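Local structure of fatty acid amide hydrolase (Candida albicans, 6KVR) at residues I126-K131 with K164-H169; P358-L363 with E512-Y517; D508-E513 with L526-Y531. The protein probably hydrolyses monocarboxylic acid amides to the carboxylate and ammonium, as an enzyme of the amidase family. All blocks are in the same frame, centred on the assembly; numbering follows the deposited sequence.

Contact 1: residues I126-K131 with K164-H169; sequences IDEGLK and KDKITH
Lys-166 and Glu-128 make a salt bridge across 126-131 and 164-169, their long side chains reaching toward each other from opposite directions. Lys-166 NZ donates to Glu-128 OE1 at 2.8 Å, arriving on the syn side but 33° out of the carboxylate plane. The second oxygen is a looser neighbour: Glu-128 OE2 stands 3.5 Å from Lys-166 NZ, with the CE methylene of the lysine also beside the carboxylate. No other pair of side chains meets here, and the alpha carbons of Glu-128 and Lys-166 remain 12.3 Å apart. The lysine spans much of that gap because its chain is straight as far as CE and bends only at the last torsion (chi4 141°). Phe-125 gives the same ammonium a cation-pi partner.

In the amidase fold, a mixed sheet flanked by helices, the bridge ties the first turn of helix 126-143 to the long loop after strand 155-158; that strand ends at Lys-158, the predicted charge-relay lysine. Around the turn, Asp-127 OD2 accepts from Glu-128 N at 2.6 Å in a bent bond (137°), from above its carboxylate plane, while Ile-126 and Leu-130 pack on helix 100-118. On the loop side, Arg-200 bonds Ile-167 O and Thr-168 OG1, and His-169 stacks on Phe-216 and takes Glu-159 as the acceptor for its backbone N.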
loop_
_atom_site.group_PDB
_atom_site.type_symbol
_atom_site.label_atom_id
_atom_site.label_comp_id
_atom_site.label_asym_id
_atom_site.label_seq_id
_atom_site.Cartn_x
_atom_site.Cartn_y
_atom_site.Cartn_z
ATOM N N ILE A 126 -16.758 -31.016 -14.080
ATOM C CA ILE A 126 -18.187 -30.936 -13.781
ATOM C C ILE A 126 -18.558 -31.938 -12.697
ATOM O O ILE A 126 -19.386 -31.650 -11.824
ATOM C CB ILE A 126 -19.012 -31.159 -15.069
ATOM C CG1 ILE A 126 -18.657 -30.117 -16.136
ATOM C CG2 ILE A 126 -20.508 -31.126 -14.778
ATOM C CD1 ILE A 126 -18.749 -28.685 -15.654
ATOM N N ASP A 127 -17.947 -33.130 -12.734
ATOM C CA ASP A 127 -18.241 -34.163 -11.742
ATOM C C ASP A 127 -17.876 -33.706 -10.330
ATOM O O ASP A 127 -18.672 -33.861 -9.391
ATOM C CB ASP A 127 -17.505 -35.453 -12.110
ATOM C CG ASP A 127 -16.007 -35.233 -12.326
ATOM O OD1 ASP A 127 -15.255 -36.238 -12.448
ATOM O OD2 ASP A 127 -15.578 -34.057 -12.379
ATOM N N GLU A 128 -16.676 -33.132 -10.155
ATOM C CA GLU A 128 -16.320 -32.601 -8.844
ATOM C C GLU A 128 -17.254 -31.475 -8.448
ATOM O O GLU A 128 -17.626 -31.350 -7.278
ATOM C CB GLU A 128 -14.879 -32.106 -8.837
ATOM C CG GLU A 128 -13.836 -33.154 -9.170
ATOM C CD GLU A 128 -12.452 -32.541 -9.267
ATOM O OE1 GLU A 128 -12.159 -31.630 -8.466
ATOM O OE2 GLU A 128 -11.668 -32.952 -10.146
ATOM N N GLY A 129 -17.628 -30.629 -9.409
ATOM C CA GLY A 129 -18.610 -29.600 -9.122
ATOM C C GLY A 129 -19.904 -30.183 -8.587
ATOM O O GLY A 129 -20.453 -29.692 -7.596
ATOM N N LEU A 130 -20.389 -31.261 -9.216
ATOM C CA LEU A 130 -21.633 -31.894 -8.776
ATOM C C LEU A 130 -21.535 -32.351 -7.322
ATOM O O LEU A 130 -22.438 -32.097 -6.513
ATOM C CB LEU A 130 -21.973 -33.072 -9.702
ATOM C CG LEU A 130 -23.288 -33.789 -9.361
ATOM C CD1 LEU A 130 -24.428 -32.775 -9.246
ATOM C CD2 LEU A 130 -23.633 -34.923 -10.352
ATOM N N LYS A 131 -20.437 -33.026 -6.971
ATOM C CA LYS A 131 -20.222 -33.460 -5.591
ATOM C C LYS A 131 -20.209 -32.281 -4.623
ATOM O O LYS A 131 -20.771 -32.368 -3.527
ATOM C CB LYS A 131 -18.920 -34.256 -5.501
ATOM C CG LYS A 131 -19.101 -35.716 -5.858
ATOM C CD LYS A 131 -17.764 -36.417 -5.972
ATOM C CE LYS A 131 -17.835 -37.592 -6.933
ATOM N NZ LYS A 131 -18.852 -38.589 -6.505
ATOM N N LYS A 164 -6.216 -26.142 -5.368
ATOM C CA LYS A 164 -5.641 -27.252 -4.619
ATOM C C LYS A 164 -5.626 -28.533 -5.444
ATOM O O LYS A 164 -6.648 -28.949 -5.993
ATOM C CB LYS A 164 -6.429 -27.463 -3.332
ATOM C CG LYS A 164 -6.300 -28.842 -2.744
ATOM C CD LYS A 164 -7.000 -28.920 -1.400
ATOM C CE LYS A 164 -6.811 -30.303 -0.783
ATOM N NZ LYS A 164 -6.979 -30.289 0.698
ATOM N N ASP A 165 -4.439 -29.132 -5.548
ATOM C CA ASP A 165 -4.221 -30.437 -6.155
ATOM C C ASP A 165 -4.492 -30.442 -7.649
ATOM O O ASP A 165 -4.786 -31.489 -8.214
ATOM C CB ASP A 165 -5.046 -31.525 -5.469
ATOM C CG ASP A 165 -4.602 -31.750 -4.035
ATOM O OD1 ASP A 165 -3.389 -31.579 -3.783
ATOM O OD2 ASP A 165 -5.450 -32.072 -3.168
ATOM N N LYS A 166 -4.363 -29.298 -8.313
ATOM C CA LYS A 166 -4.526 -29.235 -9.758
ATOM C C LYS A 166 -3.409 -28.410 -10.371
ATOM O O LYS A 166 -2.874 -27.496 -9.737
ATOM C CB LYS A 166 -5.877 -28.659 -10.139
ATOM C CG LYS A 166 -6.951 -29.705 -10.119
ATOM C CD LYS A 166 -8.319 -29.113 -10.339
ATOM C CE LYS A 166 -9.366 -30.222 -10.433
ATOM N NZ LYS A 166 -10.521 -29.689 -9.709
ATOM N N ILE A 167 -3.037 -28.778 -11.602
ATOM C CA ILE A 167 -2.040 -28.016 -12.334
ATOM C C ILE A 167 -2.421 -26.553 -12.310
ATOM O O ILE A 167 -3.579 -26.193 -12.557
ATOM C CB ILE A 167 -1.926 -28.511 -13.785
ATOM C CG1 ILE A 167 -1.329 -29.911 -13.853
ATOM C CG2 ILE A 167 -1.085 -27.530 -14.608
ATOM C CD1 ILE A 167 -1.582 -30.579 -15.233
ATOM N N THR A 168 -1.440 -25.701 -12.011
ATOM C CA THR A 168 -1.592 -24.255 -12.074
ATOM C C THR A 168 -0.383 -23.711 -12.819
ATOM O O THR A 168 0.722 -23.658 -12.270
ATOM C CB THR A 168 -1.712 -23.653 -10.679
ATOM O OG1 THR A 168 -2.797 -24.287 -10.004
ATOM C CG2 THR A 168 -1.970 -22.139 -10.755
ATOM N N HIS A 169 -0.584 -23.319 -14.068
ATOM C CA HIS A 169 0.531 -22.972 -14.923
ATOM C C HIS A 169 0.546 -21.520 -15.357
ATOM O O HIS A 169 1.585 -21.054 -15.841
ATOM C CB HIS A 169 0.546 -23.887 -16.165
ATOM C CG HIS A 169 -0.746 -23.900 -16.918
ATOM N ND1 HIS A 169 -1.252 -22.777 -17.539
ATOM C CD2 HIS A 169 -1.637 -24.893 -17.150
ATOM C CE1 HIS A 169 -2.402 -23.079 -18.119
ATOM N NE2 HIS A 169 -2.652 -24.360 -17.906
#

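Contact 2: residues P358-L363 with E512-Y517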
loop_
_atom_site.group_PDB
_atom_site.type_symbol
_atom_site.label_atom_id
_atom_site.label_comp_id
_atom_site.label_asym_id
_atom_site.label_seq_id
_atom_site.Cartn_x
_atom_site.Cartn_y
_atom_site.Cartn_z
ATOM N N PRO A 358 -18.141 3.123 -33.264
ATOM C CA PRO A 358 -19.084 2.590 -32.259
ATOM C C PRO A 358 -18.821 3.105 -30.852
ATOM O O PRO A 358 -19.781 3.393 -30.126
ATOM C CB PRO A 358 -18.904 1.070 -32.360
ATOM C CG PRO A 358 -17.583 0.880 -32.989
ATOM C CD PRO A 358 -17.413 2.032 -33.938
ATOM N N ILE A 359 -17.553 3.257 -30.457
ATOM C CA ILE A 359 -17.245 3.775 -29.121
ATOM C C ILE A 359 -17.644 5.242 -29.011
ATOM O O ILE A 359 -18.218 5.673 -28.000
ATOM C CB ILE A 359 -15.751 3.588 -28.778
ATOM C CG1 ILE A 359 -15.276 2.152 -29.060
ATOM C CG2 ILE A 359 -15.510 3.920 -27.320
ATOM C CD1 ILE A 359 -16.029 1.086 -28.282
ATOM N N ARG A 360 -17.326 6.036 -30.033
ATOM C CA ARG A 360 -17.724 7.434 -30.019
ATOM C C ARG A 360 -19.238 7.564 -29.882
ATOM O O ARG A 360 -19.732 8.337 -29.051
ATOM C CB ARG A 360 -17.229 8.136 -31.279
ATOM C CG ARG A 360 -17.607 9.629 -31.342
ATOM C CD ARG A 360 -16.976 10.313 -32.547
ATOM N NE ARG A 360 -17.343 9.632 -33.781
ATOM C CZ ARG A 360 -16.728 9.816 -34.938
ATOM N NH1 ARG A 360 -15.714 10.656 -35.048
ATOM N NH2 ARG A 360 -17.149 9.149 -36.012
ATOM N N ARG A 361 -19.991 6.785 -30.666
ATOM C CA ARG A 361 -21.447 6.890 -30.634
ATOM C C ARG A 361 -21.996 6.491 -29.270
ATOM O O ARG A 361 -22.801 7.219 -28.676
ATOM C CB ARG A 361 -22.074 6.033 -31.737
ATOM C CG ARG A 361 -23.600 6.021 -31.713
ATOM C CD ARG A 361 -24.229 5.372 -32.948
ATOM N NE ARG A 361 -23.838 3.981 -33.111
ATOM C CZ ARG A 361 -24.460 2.950 -32.555
ATOM N NH1 ARG A 361 -25.531 3.115 -31.800
ATOM N NH2 ARG A 361 -23.986 1.721 -32.756
ATOM N N ALA A 362 -21.558 5.338 -28.746
ATOM C CA ALA A 362 -22.084 4.871 -27.466
ATOM C C ALA A 362 -21.732 5.831 -26.328
ATOM O O ALA A 362 -22.571 6.114 -25.461
ATOM C CB ALA A 362 -21.570 3.464 -27.173
ATOM N N LEU A 363 -20.497 6.330 -26.303
ATOM C CA LEU A 363 -20.135 7.332 -25.310
ATOM C C LEU A 363 -21.051 8.551 -25.413
ATOM O O LEU A 363 -21.621 9.010 -24.414
ATOM C CB LEU A 363 -18.669 7.720 -25.492
ATOM C CG LEU A 363 -18.102 8.676 -24.444
ATOM C CD1 LEU A 363 -18.472 8.207 -23.037
ATOM C CD2 LEU A 363 -16.589 8.790 -24.614
ATOM N N GLU A 512 -16.478 11.646 -43.401
ATOM C CA GLU A 512 -15.543 12.296 -44.314
ATOM C C GLU A 512 -14.607 13.227 -43.563
ATOM O O GLU A 512 -13.431 13.357 -43.918
ATOM C CB GLU A 512 -16.305 13.056 -45.403
ATOM C CG GLU A 512 -15.459 13.477 -46.614
ATOM C CD GLU A 512 -15.137 12.329 -47.568
ATOM O OE1 GLU A 512 -14.799 11.214 -47.108
ATOM O OE2 GLU A 512 -15.237 12.541 -48.794
ATOM N N GLU A 513 -15.107 13.872 -42.510
ATOM C CA GLU A 513 -14.221 14.608 -41.619
ATOM C C GLU A 513 -13.222 13.673 -40.940
ATOM O O GLU A 513 -12.067 14.047 -40.722
ATOM C CB GLU A 513 -15.041 15.366 -40.577
ATOM C CG GLU A 513 -14.231 16.364 -39.741
ATOM C CD GLU A 513 -13.548 17.442 -40.589
ATOM O OE1 GLU A 513 -14.132 17.859 -41.623
ATOM O OE2 GLU A 513 -12.438 17.889 -40.208
ATOM N N ASP A 514 -13.643 12.450 -40.600
ATOM C CA ASP A 514 -12.707 11.506 -39.994
ATOM C C ASP A 514 -11.557 11.172 -40.938
ATOM O O ASP A 514 -10.439 10.925 -40.473
ATOM C CB ASP A 514 -13.424 10.215 -39.574
ATOM C CG ASP A 514 -14.364 10.410 -38.378
ATOM O OD1 ASP A 514 -14.098 11.271 -37.515
ATOM O OD2 ASP A 514 -15.390 9.696 -38.303
ATOM N N THR A 515 -11.798 11.156 -42.258
ATOM C CA THR A 515 -10.769 10.655 -43.174
ATOM C C THR A 515 -9.608 11.623 -43.327
ATOM O O THR A 515 -8.545 11.219 -43.810
ATOM C CB THR A 515 -11.356 10.324 -44.571
ATOM O OG1 THR A 515 -12.064 11.453 -45.091
ATOM C CG2 THR A 515 -12.312 9.148 -44.511
ATOM N N LYS A 516 -9.768 12.873 -42.910
ATOM C CA LYS A 516 -8.672 13.832 -42.927
ATOM C C LYS A 516 -8.005 13.973 -41.562
ATOM O O LYS A 516 -7.303 14.958 -41.315
ATOM C CB LYS A 516 -9.163 15.186 -43.427
ATOM C CG LYS A 516 -10.513 15.511 -42.876
ATOM C CD LYS A 516 -11.456 16.119 -43.904
ATOM C CE LYS A 516 -11.332 17.642 -43.957
ATOM N NZ LYS A 516 -12.306 18.229 -44.917
ATOM N N TYR A 517 -8.167 12.980 -40.692
ATOM C CA TYR A 517 -7.451 12.948 -39.425
ATOM C C TYR A 517 -5.948 12.787 -39.657
ATOM O O TYR A 517 -5.508 12.034 -40.534
ATOM C CB TYR A 517 -8.004 11.805 -38.570
ATOM C CG TYR A 517 -7.527 11.782 -37.137
ATOM C CD1 TYR A 517 -7.969 12.731 -36.214
ATOM C CD2 TYR A 517 -6.649 10.798 -36.701
ATOM C CE1 TYR A 517 -7.533 12.705 -34.891
ATOM C CE2 TYR A 517 -6.213 10.755 -35.386
ATOM C CZ TYR A 517 -6.654 11.707 -34.487
ATOM O OH TYR A 517 -6.201 11.651 -33.192
#
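The ionic part of the contact is one end-on pair, Arg-360 with Asp-514. The guanidinium grips the carboxylate with both terminal nitrogens: Arg-360 NH1 donates to Asp-514 OD1 at 3.0 Å and Arg-360 NH2 to Asp-514 OD2 at 2.9 Å. Both bonds are nearly straight (169° at NH1). The planes of the two groups lie only 19° apart, each oxygen is met on its syn side, and the carboxylate sits at the guanidinium edge. Arg-360 reaches out with CG and CD extended from helix 357-372, then turns at chi3 (56°) to present that edge.

Hydrogen bonding from the backbone adds to the grip on the acid. Asp-514 OD2 also accepts from Thr-511 N, and the Thr-511 side chain caps the backbone N of Asp-514, a reciprocal capping box at the start of the short, weakly bonded helix 512-515. Within the turn itself, Thr-515 OG1 donates to Glu-512 O at 2.6 Å, beside the Thr-515 N that shares this carbonyl.

Apolar packing lies behind the arginine, where Ile-359 and Leu-363 press on strands 462-466 and 540-546 of the central sheet. Since Asp-514 OD2 serves both the arginine and the capping box, the carboxylate is probably kept ionised, and one aspartate both closes the capping box and ties this turn to helix 357-372.

Contact 3: residues D508-E513 with L526-Y531; sequences DKWTEE and LENENY
One water is gripped by three groups between Trp-510, Asn-528 and Tyr-531. It accepts from Trp-510 NE1 at 2.9 Å and gives its two protons to backbone carbonyls, Asn-528 O and Tyr-531 O, each 2.6 Å from the water oxygen. The indole N-H is thereby linked to the backbone of the last turn of helix 522-529 and to Tyr-531.

A direct bond holds the other side of the contact: Tyr-531 OH donates to Asp-508 O at 2.6 Å, tilted 19° from the carbonyl plane, with the carbonyl oxygen lying at the edge of the phenol ring. Gln-503 NE2 supplies a second hydrogen bond to the same hydroxyl. CG of Tyr-531 lies opposite the backbone N (chi1 -179°), a setting that carries the ring across to the 508-513 chain.

Between these polar ties the aromatic rings meet in an offset edge-to-face pair. The tyrosine turns its edge to the indole face, with planes at 86° and the centroids of the Tyr-531 ring and the five-membered ring of Trp-510 5.5 Å apart. The nearest atoms of the pair are CD2 of Tyr-531 and NE1 of Trp-510, at 3.7 Å. Further along the indole, CZ2 of Trp-510 touches the CB of Tyr-531, and Asn-528 O sits near the plane of the indole at its edge, 3.8 Å from Trp-510 CZ2.

Neighbours fix the polar ends: Asp-508 pairs with Arg-361, and Asn-528 OD1 accepts from Arg-354 NE. Pro-357 of the adjoining helix touches both aromatic side chains. The connection thus brings together the two ends of the 508-531 segment, which carries helices 512-515 and 522-529. With both its protons committed to carbonyls, the water is probably an ordered part of the packing, satisfying the indole N-H and two backbone oxygens at once.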
loop_
_atom_site.group_PDB
_atom_site.type_symbol
_atom_site.label_atom_id
_atom_site.label_comp_id
_atom_site.label_asym_id
_atom_site.label_seq_id
_atom_site.Cartn_x
_atom_site.Cartn_y
_atom_site.Cartn_z
ATOM N N ASP A 508 -22.019 2.682 -37.933
ATOM C CA ASP A 508 -20.740 2.928 -37.260
ATOM C C ASP A 508 -19.596 2.893 -38.279
ATOM O O ASP A 508 -18.779 1.976 -38.314
ATOM C CB ASP A 508 -20.528 1.913 -36.139
ATOM C CG ASP A 508 -21.492 2.117 -34.967
ATOM O OD1 ASP A 508 -21.726 3.288 -34.603
ATOM O OD2 ASP A 508 -22.016 1.120 -34.405
ATOM N N LYS A 509 -19.530 3.930 -39.113
ATOM C CA LYS A 509 -18.451 4.039 -40.086
ATOM C C LYS A 509 -17.807 5.410 -39.982
ATOM O O LYS A 509 -18.368 6.345 -39.403
ATOM C CB LYS A 509 -18.922 3.781 -41.531
ATOM C CG LYS A 509 -20.188 4.485 -41.956
ATOM C CD LYS A 509 -20.889 3.711 -43.066
ATOM C CE LYS A 509 -21.700 4.634 -43.977
ATOM N NZ LYS A 509 -22.382 5.759 -43.257
ATOM N N TRP A 510 -16.591 5.502 -40.514
ATOM C CA TRP A 510 -15.858 6.756 -40.466
ATOM C C TRP A 510 -16.604 7.803 -41.285
ATOM O O TRP A 510 -17.196 7.491 -42.317
ATOM C CB TRP A 510 -14.439 6.567 -41.016
ATOM C CG TRP A 510 -13.514 5.646 -40.220
ATOM C CD1 TRP A 510 -13.012 4.439 -40.629
ATOM C CD2 TRP A 510 -12.955 5.883 -38.908
ATOM N NE1 TRP A 510 -12.180 3.912 -39.656
ATOM C CE2 TRP A 510 -12.145 4.770 -38.587
ATOM C CE3 TRP A 510 -13.069 6.923 -37.972
ATOM C CZ2 TRP A 510 -11.445 4.674 -37.377
ATOM C CZ3 TRP A 510 -12.368 6.819 -36.756
ATOM C CH2 TRP A 510 -11.572 5.705 -36.478
ATOM N N THR A 511 -16.586 9.044 -40.821
ATOM C CA THR A 511 -17.118 10.137 -41.617
ATOM C C THR A 511 -16.049 10.712 -42.541
ATOM O O THR A 511 -14.871 10.343 -42.481
ATOM C CB THR A 511 -17.656 11.243 -40.723
ATOM O OG1 THR A 511 -16.571 12.106 -40.358
ATOM C CG2 THR A 511 -18.314 10.660 -39.483
ATOM N N GLU A 512 -16.478 11.646 -43.401
ATOM C CA GLU A 512 -15.543 12.296 -44.314
ATOM C C GLU A 512 -14.607 13.227 -43.563
ATOM O O GLU A 512 -13.431 13.357 -43.918
ATOM C CB GLU A 512 -16.305 13.056 -45.403
ATOM C CG GLU A 512 -15.459 13.477 -46.614
ATOM C CD GLU A 512 -15.137 12.329 -47.568
ATOM O OE1 GLU A 512 -14.799 11.214 -47.108
ATOM O OE2 GLU A 512 -15.237 12.541 -48.794
ATOM N N GLU A 513 -15.107 13.872 -42.510
ATOM C CA GLU A 513 -14.221 14.608 -41.619
ATOM C C GLU A 513 -13.222 13.673 -40.940
ATOM O O GLU A 513 -12.067 14.047 -40.722
ATOM C CB GLU A 513 -15.041 15.366 -40.577
ATOM C CG GLU A 513 -14.231 16.364 -39.741
ATOM C CD GLU A 513 -13.548 17.442 -40.589
ATOM O OE1 GLU A 513 -14.132 17.859 -41.623
ATOM O OE2 GLU A 513 -12.438 17.889 -40.208
ATOM N N LEU A 526 -1.777 2.205 -36.553
ATOM C CA LEU A 526 -1.961 0.761 -36.477
ATOM C C LEU A 526 -3.368 0.408 -35.983
ATOM O O LEU A 526 -4.105 -0.343 -36.637
ATOM C CB LEU A 526 -0.886 0.170 -35.565
ATOM C CG LEU A 526 -0.913 -1.323 -35.248
ATOM C CD1 LEU A 526 -1.018 -2.179 -36.516
ATOM C CD2 LEU A 526 0.331 -1.682 -34.445
ATOM N N GLU A 527 -3.772 0.991 -34.857
ATOM C CA GLU A 527 -5.071 0.662 -34.274
ATOM C C GLU A 527 -6.227 1.142 -35.154
ATOM O O GLU A 527 -7.163 0.382 -35.421
ATOM C CB GLU A 527 -5.178 1.269 -32.872
ATOM C CG GLU A 527 -4.382 0.525 -31.809
ATOM C CD GLU A 527 -5.089 -0.742 -31.290
ATOM O OE1 GLU A 527 -6.287 -0.970 -31.609
ATOM O OE2 GLU A 527 -4.440 -1.511 -30.544
ATOM N N ASN A 528 -6.197 2.412 -35.589
ATOM C CA ASN A 528 -7.344 2.968 -36.309
ATOM C C ASN A 528 -7.514 2.340 -37.691
ATOM O O ASN A 528 -8.648 2.192 -38.165
ATOM C CB ASN A 528 -7.214 4.482 -36.467
ATOM C CG ASN A 528 -7.620 5.267 -35.215
ATOM O OD1 ASN A 528 -7.567 6.495 -35.217
ATOM N ND2 ASN A 528 -7.995 4.566 -34.143
ATOM N N GLU A 529 -6.419 1.972 -38.361
ATOM C CA GLU A 529 -6.580 1.413 -39.702
ATOM C C GLU A 529 -7.105 -0.018 -39.673
ATOM O O GLU A 529 -7.490 -0.536 -40.722
ATOM C CB GLU A 529 -5.260 1.518 -40.478
ATOM C CG GLU A 529 -5.043 2.935 -41.050
ATOM C CD GLU A 529 -3.740 3.123 -41.834
ATOM O OE1 GLU A 529 -2.837 2.241 -41.803
ATOM O OE2 GLU A 529 -3.617 4.189 -42.486
ATOM N N ASN A 530 -7.187 -0.646 -38.499
ATOM C CA ASN A 530 -7.834 -1.948 -38.381
ATOM C C ASN A 530 -9.354 -1.859 -38.316
ATOM O O ASN A 530 -10.023 -2.884 -38.473
ATOM C CB ASN A 530 -7.341 -2.675 -37.132
ATOM C CG ASN A 530 -6.003 -3.322 -37.342
ATOM O OD1 ASN A 530 -5.585 -3.516 -38.473
ATOM N ND2 ASN A 530 -5.307 -3.627 -36.263
ATOM N N TYR A 531 -9.931 -0.686 -38.057
ATOM C CA TYR A 531 -11.378 -0.647 -37.921
ATOM C C TYR A 531 -12.036 -0.792 -39.290
ATOM O O TYR A 531 -11.700 -0.074 -40.233
ATOM C CB TYR A 531 -11.862 0.636 -37.237
ATOM C CG TYR A 531 -13.374 0.592 -37.108
ATOM C CD1 TYR A 531 -13.980 -0.245 -36.173
ATOM C CD2 TYR A 531 -14.200 1.294 -37.993
ATOM C CE1 TYR A 531 -15.364 -0.351 -36.087
ATOM C CE2 TYR A 531 -15.589 1.194 -37.912
ATOM C CZ TYR A 531 -16.158 0.371 -36.959
ATOM O OH TYR A 531 -17.513 0.269 -36.851
HETATM O O HOH W 1 -10.148 2.019 -40.316
#

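Contacts 2 and 3 are one neighbourhood: their centres lie about 7 Å apart, they share Glu-512 and Glu-513, and they are joined by a salt bridge in which Arg-361 NH2 stands 2.6 Å from Asp-508 OD2. Pro-358 also packs against both Asp-508 and Tyr-531, so helix 357-372, part of contact 2, touches contact 3 as well. Contact 1 sits on the opposite side of the chain's centre, with its centre about 47 Å from that of contact 2 and about 45 Å from that of contact 3. All three lie away from the predicted Lys-158, Ser-233 and Ser-257 catalytic residues, tying outer helices and loops of the amidase fold together.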